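Local atomic coordinates of paenibacillus xanthan lyase (Paenibacillus, PDB entry 6F2P), a protein that cleaves the terminal mannosyl-glucuronosyl linkage in xanthan side chains by beta-elimination, as a calcium-bearing polysaccharide lyase of family 8. Residues S828-Y834 and A846-F850; S837-T841 and S864-T868; V701-Y705 and S869-Y873. All coordinates share one frame; numbering follows the deposited sequence.

Overall arrangement
Contacts 1 and 2 both draw on strand 832-838 of a calcium-bearing beta-sandwich, about 22 Å apart between centres, whereas contact 3 joins that sandwich to the one carrying strand 703-708. Contact 1, the most distant from the middle of the chain, is a partly buried hairpin end, rich in backbone bonds and water. Contact 2 has no hydrogen bond between its segments: it packs Ile838 of one sheet on the aromatic rings of the other, running from the buried sandwich interior out to an exposed turn. Contact 3 is buried, yet polar, with paired hydroxyls and a water next to a tyrosine ring. It touches contact 2 directly, Tyr873 packing against Phe867.

Contact 1: residues S828-Y834 and A846-F850; sequences STNSGIY and AQDMF
Phe850 turns the edge of its ring to Thr829, with CE1 3.4 Å from Thr829 O and that oxygen near the ring plane. The ring reaches this place because CG is anti to the backbone N (chi1 -178°), which turns it toward Thr829 while CB rests beside Ser831 O. Ser831 CB lies against Met849 O; the hydroxyl turns back into its own loop, OG donating to Ser828 O at 2.8 Å. Water 1 joins the same corner, accepting from Ser828 N and donating to Met849 O. Asp848 closes an Asx turn, its OD1 taking Phe850 N (3.0 Å) from above the carboxylate plane.

Ile833 and Asp848 share one face of the sheet and lie at a slant to each other, CG1 against Asp848 CB at 3.7 Å, while Ile833 CG2 meets Ala846 CB at 3.9 Å. On the other face Tyr834 crosses Met849 at about a right angle, CD1 to CG 4.1 Å, and both also pack on Leu891 of the facing sheet. The backbones are tied by Tyr834 N to Gln847 O (2.9 Å), Gln847 N to Tyr834 O (2.7 Å) and Met849 N to Gly832 O. This is the open end of an antiparallel beta hairpin, strands 832-838 and 841-848, at the edge of a beta-sandwich.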
ATOM      1  N   SER A 828      22.756 -22.550 -28.064  1.00 32.59           N
ATOM      2  CA  SER A 828      22.389 -23.549 -27.080  1.00 34.49           C
ATOM      3  C   SER A 828      21.773 -24.711 -27.836  1.00 39.26           C
ATOM      4  O   SER A 828      20.980 -24.505 -28.755  1.00 38.88           O
ATOM      5  CB  SER A 828      21.389 -22.962 -26.081  1.00 38.14           C
ATOM      6  OG  SER A 828      20.850 -23.947 -25.214  1.00 39.43           O
ATOM      7  N   THR A 829      22.137 -25.932 -27.462  1.00 38.87           N
ATOM      8  CA  THR A 829      21.605 -27.109 -28.139  1.00 41.20           C
ATOM      9  C   THR A 829      20.110 -27.254 -27.850  1.00 47.64           C
ATOM     10  O   THR A 829      19.408 -28.024 -28.508  1.00 48.28           O
ATOM     11  CB  THR A 829      22.375 -28.389 -27.751  1.00 41.60           C
ATOM     12  OG1 THR A 829      22.480 -28.473 -26.326  1.00 50.78           O
ATOM     13  CG2 THR A 829      23.779 -28.367 -28.349  1.00 33.27           C
ATOM     14  N   ASN A 830      19.642 -26.494 -26.861  1.00 47.41           N
ATOM     15  CA  ASN A 830      18.229 -26.402 -26.524  1.00 40.19           C
ATOM     16  C   ASN A 830      17.719 -25.005 -26.847  1.00 38.60           C
ATOM     17  O   ASN A 830      17.727 -24.126 -25.986  1.00 35.68           O
ATOM     18  CB  ASN A 830      18.034 -26.689 -25.037  1.00 41.01           C
ATOM     19  CG  ASN A 830      16.590 -26.988 -24.676  1.00 43.85           C
ATOM     20  OD1 ASN A 830      15.661 -26.559 -25.364  1.00 41.34           O
ATOM     21  ND2 ASN A 830      16.395 -27.728 -23.585  1.00 40.00           N
ATOM     22  N   SER A 831      17.295 -24.805 -28.095  1.00 43.58           N
ATOM     23  CA  SER A 831      16.785 -23.515 -28.560  1.00 39.99           C
ATOM     24  C   SER A 831      15.488 -23.688 -29.342  1.00 36.59           C
ATOM     25  O   SER A 831      15.482 -24.302 -30.409  1.00 36.78           O
ATOM     26  CB  SER A 831      17.816 -22.819 -29.454  1.00 37.83           C
ATOM     27  OG  SER A 831      19.013 -22.541 -28.750  1.00 38.11           O
ATOM     28  N   GLY A 832      14.396 -23.134 -28.822  1.00 31.56           N
ATOM     29  CA  GLY A 832      13.109 -23.240 -29.489  1.00 31.72           C
ATOM     30  C   GLY A 832      12.917 -22.218 -30.597  1.00 35.89           C
ATOM     31  O   GLY A 832      13.882 -21.641 -31.106  1.00 32.30           O
ATOM     32  N   ILE A 833      11.659 -22.010 -30.978  1.00 33.07           N
ATOM     33  CA  ILE A 833      11.288 -20.993 -31.959  1.00 34.21           C
ATOM     34  C   ILE A 833      10.420 -19.950 -31.272  1.00 32.14           C
ATOM     35  O   ILE A 833       9.374 -20.280 -30.712  1.00 31.92           O
ATOM     36  CB  ILE A 833      10.474 -21.583 -33.126  1.00 37.96           C
ATOM     37  CG1 ILE A 833      11.282 -22.653 -33.865  1.00 33.63           C
ATOM     38  CG2 ILE A 833      10.022 -20.479 -34.070  1.00 27.23           C
ATOM     39  CD1 ILE A 833      10.535 -23.285 -35.003  1.00 27.43           C
ATOM     40  N   TYR A 834      10.848 -18.693 -31.318  1.00 31.51           N
ATOM     41  CA  TYR A 834      10.167 -17.645 -30.567  1.00 29.06           C
ATOM     42  C   TYR A 834       9.478 -16.585 -31.424  1.00 28.85           C
ATOM     43  O   TYR A 834       9.910 -16.293 -32.540  1.00 36.89           O
ATOM     44  CB  TYR A 834      11.129 -17.016 -29.561  1.00 25.49           C
ATOM     45  CG  TYR A 834      11.375 -17.914 -28.368  1.00 29.13           C
ATOM     46  CD1 TYR A 834      12.330 -18.927 -28.415  1.00 28.89           C
ATOM     47  CD2 TYR A 834      10.632 -17.768 -27.204  1.00 29.44           C
ATOM     48  CE1 TYR A 834      12.544 -19.760 -27.327  1.00 30.68           C
ATOM     49  CE2 TYR A 834      10.837 -18.598 -26.112  1.00 32.59           C
ATOM     50  CZ  TYR A 834      11.790 -19.591 -26.180  1.00 31.94           C
ATOM     51  OH  TYR A 834      11.990 -20.406 -25.091  1.00 28.42           O
ATOM     52  N   ALA A 846       7.935 -15.476 -36.549  1.00 34.26           N
ATOM     53  CA  ALA A 846       8.616 -16.229 -35.501  1.00 34.65           C
ATOM     54  C   ALA A 846      10.018 -16.595 -35.961  1.00 34.43           C
ATOM     55  O   ALA A 846      10.247 -16.832 -37.147  1.00 42.39           O
ATOM     56  CB  ALA A 846       7.817 -17.482 -35.107  1.00 26.49           C
ATOM     57  N   GLN A 847      10.957 -16.626 -35.025  1.00 29.29           N
ATOM     58  CA  GLN A 847      12.344 -16.887 -35.366  1.00 30.19           C
ATOM     59  C   GLN A 847      12.800 -18.201 -34.770  1.00 35.92           C
ATOM     60  O   GLN A 847      12.733 -18.399 -33.556  1.00 37.56           O
ATOM     61  CB  GLN A 847      13.236 -15.762 -34.841  1.00 32.94           C
ATOM     62  CG  GLN A 847      13.008 -14.425 -35.517  1.00 38.06           C
ATOM     63  CD  GLN A 847      13.906 -14.226 -36.723  1.00 37.66           C
ATOM     64  OE1 GLN A 847      14.790 -15.039 -37.002  1.00 39.56           O
ATOM     65  NE2 GLN A 847      13.687 -13.135 -37.441  1.00 40.13           N
ATOM     66  N   ASP A 848      13.264 -19.104 -35.623  1.00 31.94           N
ATOM     67  CA  ASP A 848      13.851 -20.341 -35.135  1.00 32.83           C
ATOM     68  C   ASP A 848      15.264 -20.032 -34.632  1.00 34.53           C
ATOM     69  O   ASP A 848      16.188 -19.765 -35.421  1.00 32.34           O
ATOM     70  CB  ASP A 848      13.822 -21.429 -36.219  1.00 27.13           C
ATOM     71  CG  ASP A 848      14.673 -22.633 -35.873  1.00 33.28           C
ATOM     72  OD1 ASP A 848      14.972 -22.852 -34.679  1.00 34.08           O
ATOM     73  OD2 ASP A 848      15.048 -23.368 -36.811  1.00 42.63           O
ATOM     74  N   MET A 849      15.406 -20.068 -33.308  1.00 30.37           N
ATOM     75  CA  MET A 849      16.630 -19.674 -32.624  1.00 28.31           C
ATOM     76  C   MET A 849      17.642 -20.812 -32.510  1.00 31.72           C
ATOM     77  O   MET A 849      18.645 -20.684 -31.809  1.00 32.58           O
ATOM     78  CB  MET A 849      16.297 -19.156 -31.225  1.00 34.04           C
ATOM     79  CG  MET A 849      15.221 -18.089 -31.183  1.00 30.73           C
ATOM     80  SD  MET A 849      15.893 -16.530 -31.737  1.00 46.88           S
ATOM     81  CE  MET A 849      14.656 -15.362 -31.193  1.00 26.43           C
ATOM     82  N   PHE A 850      17.385 -21.927 -33.185  1.00 30.84           N
ATOM     83  CA  PHE A 850      18.333 -23.038 -33.164  1.00 37.07           C
ATOM     84  C   PHE A 850      19.347 -22.987 -34.317  1.00 38.24           C
ATOM     85  O   PHE A 850      19.015 -22.595 -35.438  1.00 39.36           O
ATOM     86  CB  PHE A 850      17.600 -24.384 -33.169  1.00 38.19           C
ATOM     87  CG  PHE A 850      18.520 -25.575 -33.100  1.00 38.14           C
ATOM     88  CD1 PHE A 850      18.991 -26.033 -31.877  1.00 39.83           C
ATOM     89  CD2 PHE A 850      18.919 -26.234 -34.256  1.00 33.14           C
ATOM     90  CE1 PHE A 850      19.844 -27.125 -31.803  1.00 34.20           C
ATOM     91  CE2 PHE A 850      19.773 -27.321 -34.191  1.00 37.82           C
ATOM     92  CZ  PHE A 850      20.237 -27.770 -32.960  1.00 36.14           C
TER
HETATM   93  O   HOH W   1      21.141 -21.914 -30.635  1.00 32.06           O
HETATM   94  O   HOH W   2      14.028 -24.306 -32.470  1.00 30.88           O

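Contact 2: residues S837-T841 and S864-T868; sequences SINGT and SYSFT
Ile838 N donates to Thr841 O at 2.7 Å, and Thr841 N returns a bond to Ile838 O at 2.9 Å, closing the type I' turn of a beta hairpin with a two-residue loop, whose flanking residues both reach Tyr865. Ile838 and Tyr865 belong to the two facing sheets of a beta-sandwich, and between these segments the contact is made by side-chain packing, with no hydrogen bond. The methyl CG2 of Ile838 sits over one face of the Tyr865 ring in a CH-pi contact, 3.8 Å from the centroid and 20° off the normal. Its other branch runs toward the root of the ring, CD1 lying 3.6 Å from Tyr865 CG. With CG anti to its backbone N (chi1 -170°), Tyr865 extends across to the hairpin, where Thr841 CB meets the ring edge at CE1 and Asn839 CB lies near OH. An alanine in place of Tyr865 is likely to strip Ile838 CG2 of its aromatic cover and open a gap between hairpin and facing strand. Asn839 is held separately, its OD1 accepting from Leu874 N on the neighbouring strand.

Phe867, two residues after Tyr865, completes the aromatic wall and pairs edge-to-face with Tyr873. Tyr865 CD2 stands 3.4 Å above the centre of the Phe867 ring, and Phe867 CZ lies 3.8 Å from Ile838 CD1.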
ATOM      1  N   SER A 837       6.362 -10.144 -29.272  1.00 26.01           N
ATOM      2  CA  SER A 837       5.243  -9.216 -29.304  1.00 25.03           C
ATOM      3  C   SER A 837       5.580  -8.031 -28.413  1.00 25.34           C
ATOM      4  O   SER A 837       6.348  -8.162 -27.461  1.00 24.55           O
ATOM      5  CB  SER A 837       3.941  -9.884 -28.844  1.00 27.22           C
ATOM      6  OG  SER A 837       3.991 -10.277 -27.480  1.00 26.83           O
ATOM      7  N   ILE A 838       5.028  -6.868 -28.735  1.00 23.27           N
ATOM      8  CA  ILE A 838       5.193  -5.699 -27.890  1.00 22.65           C
ATOM      9  C   ILE A 838       3.812  -5.161 -27.606  1.00 25.99           C
ATOM     10  O   ILE A 838       3.040  -4.909 -28.529  1.00 27.21           O
ATOM     11  CB  ILE A 838       6.040  -4.605 -28.574  1.00 29.05           C
ATOM     12  CG1 ILE A 838       7.463  -5.106 -28.822  1.00 27.42           C
ATOM     13  CG2 ILE A 838       6.075  -3.347 -27.725  1.00 22.76           C
ATOM     14  CD1 ILE A 838       8.284  -4.198 -29.702  1.00 23.10           C
ATOM     15  N   ASN A 839       3.495  -5.007 -26.325  1.00 29.26           N
ATOM     16  CA  ASN A 839       2.201  -4.474 -25.916  1.00 29.39           C
ATOM     17  C   ASN A 839       1.000  -5.203 -26.523  1.00 29.45           C
ATOM     18  O   ASN A 839      -0.046  -4.596 -26.756  1.00 32.96           O
ATOM     19  CB  ASN A 839       2.124  -2.974 -26.212  1.00 23.30           C
ATOM     20  CG  ASN A 839       2.861  -2.144 -25.183  1.00 27.35           C
ATOM     21  OD1 ASN A 839       3.773  -2.628 -24.509  1.00 29.59           O
ATOM     22  ND2 ASN A 839       2.454  -0.891 -25.037  1.00 26.35           N
ATOM     23  N   GLY A 840       1.159  -6.501 -26.783  1.00 26.98           N
ATOM     24  CA  GLY A 840       0.075  -7.317 -27.301  1.00 29.53           C
ATOM     25  C   GLY A 840       0.047  -7.451 -28.816  1.00 35.27           C
ATOM     26  O   GLY A 840      -0.788  -8.168 -29.372  1.00 34.73           O
ATOM     27  N   THR A 841       0.964  -6.755 -29.481  1.00 32.09           N
ATOM     28  CA  THR A 841       1.081  -6.791 -30.932  1.00 29.23           C
ATOM     29  C   THR A 841       2.316  -7.600 -31.314  1.00 32.45           C
ATOM     30  O   THR A 841       3.426  -7.259 -30.904  1.00 36.69           O
ATOM     31  CB  THR A 841       1.262  -5.361 -31.493  1.00 33.70           C
ATOM     32  OG1 THR A 841       0.164  -4.534 -31.090  1.00 25.48           O
ATOM     33  CG2 THR A 841       1.375  -5.374 -33.012  1.00 29.33           C
ATOM     34  N   SER A 864      10.162  -4.526 -36.838  1.00 40.10           N
ATOM     35  CA  SER A 864      10.053  -3.109 -36.531  1.00 32.68           C
ATOM     36  C   SER A 864       8.772  -2.771 -35.757  1.00 32.63           C
ATOM     37  O   SER A 864       7.745  -3.433 -35.919  1.00 28.87           O
ATOM     38  CB  SER A 864      10.127  -2.309 -37.825  1.00 27.26           C
ATOM     39  OG  SER A 864      10.216  -0.927 -37.554  1.00 46.03           O
ATOM     40  N   TYR A 865       8.846  -1.734 -34.924  1.00 26.86           N
ATOM     41  CA  TYR A 865       7.728  -1.326 -34.083  1.00 21.69           C
ATOM     42  C   TYR A 865       7.772   0.171 -33.827  1.00 27.90           C
ATOM     43  O   TYR A 865       8.847   0.760 -33.663  1.00 27.26           O
ATOM     44  CB  TYR A 865       7.771  -2.060 -32.746  1.00 23.81           C
ATOM     45  CG  TYR A 865       6.530  -1.886 -31.884  1.00 27.11           C
ATOM     46  CD1 TYR A 865       5.460  -2.763 -31.993  1.00 26.53           C
ATOM     47  CD2 TYR A 865       6.439  -0.857 -30.950  1.00 23.74           C
ATOM     48  CE1 TYR A 865       4.331  -2.617 -31.207  1.00 27.61           C
ATOM     49  CE2 TYR A 865       5.315  -0.704 -30.160  1.00 23.63           C
ATOM     50  CZ  TYR A 865       4.261  -1.590 -30.292  1.00 29.17           C
ATOM     51  OH  TYR A 865       3.130  -1.456 -29.506  1.00 28.71           O
ATOM     52  N   SER A 866       6.598   0.789 -33.779  1.00 27.77           N
ATOM     53  CA  SER A 866       6.527   2.225 -33.560  1.00 26.48           C
ATOM     54  C   SER A 866       6.154   2.570 -32.118  1.00 27.85           C
ATOM     55  O   SER A 866       5.057   2.253 -31.651  1.00 27.38           O
ATOM     56  CB  SER A 866       5.558   2.869 -34.546  1.00 23.55           C
ATOM     57  OG  SER A 866       5.600   4.278 -34.425  1.00 39.87           O
ATOM     58  N   PHE A 867       7.088   3.209 -31.418  1.00 25.59           N
ATOM     59  CA  PHE A 867       6.878   3.631 -30.043  1.00 23.33           C
ATOM     60  C   PHE A 867       6.547   5.109 -30.057  1.00 28.21           C
ATOM     61  O   PHE A 867       7.436   5.951 -30.187  1.00 27.23           O
ATOM     62  CB  PHE A 867       8.128   3.376 -29.207  1.00 20.11           C
ATOM     63  CG  PHE A 867       8.644   1.962 -29.303  1.00 27.76           C
ATOM     64  CD1 PHE A 867       9.435   1.562 -30.379  1.00 22.61           C
ATOM     65  CD2 PHE A 867       8.343   1.029 -28.314  1.00 25.38           C
ATOM     66  CE1 PHE A 867       9.912   0.259 -30.468  1.00 21.93           C
ATOM     67  CE2 PHE A 867       8.817  -0.275 -28.398  1.00 22.87           C
ATOM     68  CZ  PHE A 867       9.604  -0.659 -29.475  1.00 23.35           C
ATOM     69  N   THR A 868       5.258   5.412 -29.929  1.00 28.47           N
ATOM     70  CA  THR A 868       4.741   6.762 -30.143  1.00 25.00           C
ATOM     71  C   THR A 868       5.129   7.697 -29.011  1.00 24.59           C
ATOM     72  O   THR A 868       5.366   8.887 -29.225  1.00 27.24           O
ATOM     73  CB  THR A 868       3.207   6.747 -30.268  1.00 33.03           C
ATOM     74  OG1 THR A 868       2.633   6.268 -29.045  1.00 42.32           O
ATOM     75  CG2 THR A 868       2.771   5.835 -31.411  1.00 41.89           C
TER

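Contact 3: residues V701-Y705 and S869-Y873; sequences VGTIY and SPGSY
Tyr705 lays one face of its ring over the backbone of Pro870 and Gly871. From CB, which points toward the 869-873 segment, the side chain leaves with CG anti to the carbonyl carbon (chi1 -81°), and this brings the ring over the peptide between those two residues. CG and CD2 look onto Pro870 O, which lies 3.8 Å above the ring plane and over its centre. Along one side of the ring, CD1 and then CE1 pass Gly871 CA, the latter at 3.4 Å; along the other, CE2 meets the proline ring at CB, 4.1 Å away. CZ still covers Gly871, and at the tip OH finds its hydrogen-bond partner in Asp812 OD1. The ring packs on this segment while its hydroxyl is tied to the adjoining strand 806-813. Gly871 has backbone angles (phi 157°) at which a side chain would press on the carbonyl oxygen of Pro870; at Gly702 a CB would instead run into Ser872 OG.

Beside the ring, with Thr703 OG1 in the plane at its edge, lies a small polar cluster. Thr703 OG1 and Ser872 OG are hydrogen-bonded at 2.6 Å, either being able to donate. Water 3 accepts from Ser872 N at 2.9 Å and also lies 2.9 Å from Thr703 OG1, bridging backbone and hydroxyl.

Strands 703-705 and 871-873 approach to 6.5 Å between axes at 141°, with side chains and water rather than backbone bonds between them. Strand 703-708 sits between 672-674 and 731-736 in the lyase's C-terminal beta-sandwich region, while strand 871-882 lies between 806-813, the source of Asp812, and 832-838, so the contact is a seam between two beta-sandwiches with no helix in it.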
ATOM      1  N   VAL A 701       6.060  -3.074 -12.899  1.00 19.20           N
ATOM      2  CA  VAL A 701       7.467  -3.449 -12.731  1.00 18.45           C
ATOM      3  C   VAL A 701       8.387  -2.554 -13.548  1.00 22.66           C
ATOM      4  O   VAL A 701       9.598  -2.770 -13.594  1.00 27.86           O
ATOM      5  CB  VAL A 701       7.731  -4.899 -13.155  1.00 20.08           C
ATOM      6  CG1 VAL A 701       6.859  -5.857 -12.366  1.00 18.12           C
ATOM      7  CG2 VAL A 701       7.491  -5.050 -14.634  1.00 20.03           C
ATOM      8  N   GLY A 702       7.805  -1.554 -14.202  1.00 23.34           N
ATOM      9  CA  GLY A 702       8.567  -0.645 -15.034  1.00 17.41           C
ATOM     10  C   GLY A 702       8.595   0.753 -14.455  1.00 15.66           C
ATOM     11  O   GLY A 702       8.942   0.944 -13.287  1.00 16.12           O
ATOM     12  N   THR A 703       8.208   1.731 -15.266  1.00 12.60           N
ATOM     13  CA  THR A 703       8.303   3.127 -14.873  1.00 15.49           C
ATOM     14  C   THR A 703       6.960   3.845 -14.883  1.00 18.02           C
ATOM     15  O   THR A 703       5.965   3.353 -15.429  1.00 14.34           O
ATOM     16  CB  THR A 703       9.265   3.916 -15.805  1.00 20.67           C
ATOM     17  OG1 THR A 703       8.875   3.726 -17.169  1.00 19.49           O
ATOM     18  CG2 THR A 703      10.700   3.443 -15.651  1.00 17.22           C
ATOM     19  N   ILE A 704       6.952   5.024 -14.275  1.00 16.39           N
ATOM     20  CA  ILE A 704       5.866   5.966 -14.449  1.00 13.90           C
ATOM     21  C   ILE A 704       6.456   7.301 -14.864  1.00 17.86           C
ATOM     22  O   ILE A 704       7.250   7.888 -14.132  1.00 22.59           O
ATOM     23  CB  ILE A 704       5.080   6.186 -13.156  1.00 16.22           C
ATOM     24  CG1 ILE A 704       4.373   4.897 -12.718  1.00 19.15           C
ATOM     25  CG2 ILE A 704       4.079   7.327 -13.346  1.00 14.59           C
ATOM     26  CD1 ILE A 704       3.737   4.986 -11.322  1.00 12.58           C
ATOM     27  N   TYR A 705       6.075   7.780 -16.042  1.00 19.85           N
ATOM     28  CA  TYR A 705       6.494   9.095 -16.500  1.00 14.86           C
ATOM     29  C   TYR A 705       5.498  10.151 -16.037  1.00 17.15           C
ATOM     30  O   TYR A 705       4.283   9.981 -16.164  1.00 19.83           O
ATOM     31  CB  TYR A 705       6.596   9.118 -18.018  1.00 17.10           C
ATOM     32  CG  TYR A 705       7.877   8.542 -18.582  1.00 23.90           C
ATOM     33  CD1 TYR A 705       8.270   7.243 -18.288  1.00 25.78           C
ATOM     34  CD2 TYR A 705       8.675   9.287 -19.441  1.00 23.92           C
ATOM     35  CE1 TYR A 705       9.433   6.712 -18.816  1.00 25.65           C
ATOM     36  CE2 TYR A 705       9.839   8.762 -19.972  1.00 23.02           C
ATOM     37  CZ  TYR A 705      10.211   7.478 -19.657  1.00 22.43           C
ATOM     38  OH  TYR A 705      11.368   6.952 -20.177  1.00 22.32           O
ATOM     39  N   SER A 869       5.197   7.146 -27.804  0.50 27.00           N
ATOM     40  CA  SER A 869       5.511   7.915 -26.609  0.50 26.15           C
ATOM     41  C   SER A 869       6.631   7.225 -25.831  0.50 25.51           C
ATOM     42  O   SER A 869       6.780   6.002 -25.898  0.50 21.75           O
ATOM     43  CB  SER A 869       4.263   8.055 -25.730  0.50 24.59           C
ATOM     44  OG  SER A 869       3.717   6.782 -25.430  0.50 23.61           O
ATOM     45  N   PRO A 870       7.431   8.009 -25.096  1.00 25.37           N
ATOM     46  CA  PRO A 870       8.511   7.416 -24.315  1.00 21.80           C
ATOM     47  C   PRO A 870       7.936   6.830 -23.033  1.00 26.78           C
ATOM     48  O   PRO A 870       7.037   7.424 -22.431  1.00 26.34           O
ATOM     49  CB  PRO A 870       9.403   8.614 -24.002  1.00 18.73           C
ATOM     50  CG  PRO A 870       8.460   9.763 -23.941  1.00 20.26           C
ATOM     51  CD  PRO A 870       7.367   9.472 -24.932  1.00 21.46           C
ATOM     52  N   GLY A 871       8.444   5.671 -22.631  1.00 22.93           N
ATOM     53  CA  GLY A 871       7.991   5.035 -21.418  1.00 18.00           C
ATOM     54  C   GLY A 871       8.265   3.553 -21.466  1.00 23.79           C
ATOM     55  O   GLY A 871       9.051   3.089 -22.294  1.00 25.50           O
ATOM     56  N   SER A 872       7.608   2.809 -20.585  1.00 21.65           N
ATOM     57  CA  SER A 872       7.808   1.372 -20.513  1.00 22.27           C
ATOM     58  C   SER A 872       7.000   0.636 -21.579  1.00 22.01           C
ATOM     59  O   SER A 872       5.884   1.040 -21.920  1.00 19.64           O
ATOM     60  CB  SER A 872       7.459   0.859 -19.115  1.00 21.57           C
ATOM     61  OG  SER A 872       8.325   1.424 -18.143  1.00 18.91           O
ATOM     62  N   TYR A 873       7.587  -0.427 -22.119  1.00 19.91           N
ATOM     63  CA  TYR A 873       6.906  -1.284 -23.082  1.00 23.58           C
ATOM     64  C   TYR A 873       7.144  -2.742 -22.717  1.00 24.14           C
ATOM     65  O   TYR A 873       8.214  -3.101 -22.233  1.00 24.90           O
ATOM     66  CB  TYR A 873       7.391  -1.004 -24.509  1.00 18.94           C
ATOM     67  CG  TYR A 873       6.917   0.321 -25.064  1.00 23.18           C
ATOM     68  CD1 TYR A 873       7.560   1.508 -24.731  1.00 19.35           C
ATOM     69  CD2 TYR A 873       5.826   0.385 -25.921  1.00 26.02           C
ATOM     70  CE1 TYR A 873       7.126   2.715 -25.223  1.00 19.16           C
ATOM     71  CE2 TYR A 873       5.387   1.593 -26.426  1.00 24.57           C
ATOM     72  CZ  TYR A 873       6.041   2.755 -26.075  1.00 25.33           C
ATOM     73  OH  TYR A 873       5.606   3.962 -26.577  1.00 33.18           O
TER
HETATM   74  O   HOH W   3       6.345   4.296 -18.429  1.00 14.37           O